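PDB 4O7J: CarG from Serratia, which contributes to intrinsic carbapenem resistance and structurally resembles lysozyme inhibitors. Local coordinates for residues T93-E98 with K106-I111. Sequence-based numbering, arbitrary orientation.
Sequences TARKTE and KVSLTI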
# COMPACT_ATOMS: atom_id res chain seq x y z
N THR A 93 -1.02 16.13 -7.19
CA THR A 93 0.18 15.53 -7.77
C THR A 93 0.89 16.60 -8.56
O THR A 93 0.29 17.19 -9.47
CB THR A 93 -0.12 14.28 -8.64
OG1 THR A 93 -0.73 13.27 -7.83
CG2 THR A 93 1.16 13.69 -9.25
N ALA A 94 2.15 16.87 -8.22
CA ALA A 94 2.99 17.74 -9.05
C ALA A 94 3.88 16.87 -9.92
O ALA A 94 4.62 15.96 -9.40
CB ALA A 94 3.83 18.59 -8.18
N ARG A 95 3.94 17.11 -11.23
CA ARG A 95 4.76 16.30 -12.10
C ARG A 95 5.49 17.22 -13.09
O ARG A 95 4.84 18.05 -13.70
CB ARG A 95 3.88 15.28 -12.87
CG ARG A 95 4.67 14.34 -13.78
CD ARG A 95 3.88 13.17 -14.34
NE ARG A 95 2.91 13.67 -15.30
CZ ARG A 95 3.16 13.99 -16.58
NH1 ARG A 95 4.35 13.81 -17.15
NH2 ARG A 95 2.18 14.48 -17.31
N LYS A 96 6.79 17.00 -13.28
CA LYS A 96 7.57 17.59 -14.41
C LYS A 96 7.12 16.97 -15.69
O LYS A 96 7.12 15.72 -15.84
CB LYS A 96 9.05 17.43 -14.18
CG LYS A 96 9.53 18.12 -12.92
CD LYS A 96 11.02 18.23 -12.78
CE LYS A 96 11.60 19.16 -13.84
NZ LYS A 96 13.03 19.21 -13.74
N THR A 97 6.68 17.79 -16.64
CA THR A 97 6.03 17.26 -17.85
C THR A 97 6.92 17.12 -19.10
O THR A 97 6.56 16.44 -20.04
CB THR A 97 4.78 18.08 -18.22
OG1 THR A 97 5.16 19.41 -18.45
CG2 THR A 97 3.74 18.06 -17.05
N GLU A 98 8.09 17.75 -19.11
CA GLU A 98 8.88 17.81 -20.34
C GLU A 98 9.63 16.50 -20.49
O GLU A 98 9.85 15.84 -19.51
CB GLU A 98 9.84 18.98 -20.31
CG GLU A 98 9.14 20.33 -19.99
CD GLU A 98 9.87 21.53 -20.53
OE1 GLU A 98 10.69 21.28 -21.48
OE2 GLU A 98 9.61 22.72 -20.04
N LYS A 106 8.53 22.81 -17.11
CA LYS A 106 7.13 22.92 -16.75
C LYS A 106 6.68 21.83 -15.81
O LYS A 106 7.21 20.72 -15.82
CB LYS A 106 6.19 22.85 -17.99
CG LYS A 106 6.21 24.10 -18.85
CD LYS A 106 5.13 23.91 -19.93
CE LYS A 106 5.31 24.90 -21.05
NZ LYS A 106 4.85 26.24 -20.64
N VAL A 107 5.77 22.19 -14.92
CA VAL A 107 5.27 21.29 -13.92
C VAL A 107 3.77 21.38 -14.03
O VAL A 107 3.23 22.51 -14.07
CB VAL A 107 5.73 21.64 -12.46
CG1 VAL A 107 5.03 20.71 -11.47
CG2 VAL A 107 7.22 21.62 -12.27
N SER A 108 3.07 20.24 -14.05
CA SER A 108 1.63 20.17 -13.94
C SER A 108 1.18 19.84 -12.55
O SER A 108 1.87 19.10 -11.82
CB SER A 108 0.99 19.14 -14.88
OG SER A 108 1.41 17.85 -14.64
N LEU A 109 -0.02 20.34 -12.20
CA LEU A 109 -0.64 20.04 -10.91
C LEU A 109 -1.96 19.45 -11.12
O LEU A 109 -2.81 20.10 -11.74
CB LEU A 109 -0.74 21.29 -10.05
CG LEU A 109 0.54 21.98 -9.57
CD1 LEU A 109 0.25 23.43 -9.23
CD2 LEU A 109 1.23 21.24 -8.42
N THR A 110 -2.09 18.16 -10.74
CA THR A 110 -3.33 17.39 -10.92
C THR A 110 -3.97 17.35 -9.55
O THR A 110 -3.36 16.93 -8.56
CB THR A 110 -3.11 15.99 -11.45
OG1 THR A 110 -2.33 16.11 -12.61
CG2 THR A 110 -4.43 15.29 -11.74
N ILE A 111 -5.18 17.88 -9.48
CA ILE A 111 -5.98 18.00 -8.28
C ILE A 111 -6.98 16.89 -8.26
O ILE A 111 -7.85 16.76 -9.19
CB ILE A 111 -6.77 19.35 -8.28
CG1 ILE A 111 -5.89 20.56 -8.64
CG2 ILE A 111 -7.55 19.51 -6.99
CD1 ILE A 111 -4.82 20.84 -7.67
O HOH W 1 0.39 16.52 -12.42
O HOH W 2 9.46 19.39 -16.97
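Lys106 meets the turn that follows strand 88-96 through its backbone: its N donates to Glu98 OE2 (3.1 Å), reaching the anti side of the carboxylate, while its O receives Thr97 N from above the carbonyl plane. A water joins that same O to Glu98 N. Glutamate suits this exposed place, its carboxylate supplying an acceptor for Lys106 N where the strand ladder has ended. Val107 forms a non-hydrogen-bonded pair with Lys96, whose buried NZ is held by the backbone O atoms of Leu101, Asp103 and Gln141; its CG1, anti to the backbone N (chi1 174°), reaches diagonally to 4.1 Å from Ala94 CB. Tyr140 and Ala146 also touch this compact branched residue. Ser108 pairs with Arg95 by two backbone bonds, Arg95 N to Ser108 O at 2.9 Å and Ser108 N to Arg95 O at 2.8 Å. On that face Thr97 CG2 sits 3.4 Å from Ser108 OG and also lies over one face of the Arg95 guanidinium, offset toward its rim. Leu109, on the face of Ala94 and Val107, forms a non-hydrogen-bonded pair with Ala94, whose small methyl lets CD2 pack 3.7 Å from Ala94 CB; Val150 and Met154 also touch the leucine. Thr110 closes a second hydrogen-bonded pair with Thr93, and its OG1, also bonded to Thr133 OG1, shares a water with Ser108 OG and Thr93 O. Hydrogen-bonded pairs thus alternate with non-hydrogen-bonded ones, the pattern of an antiparallel beta hairpin, here forming the two central strands of a four-stranded sheet.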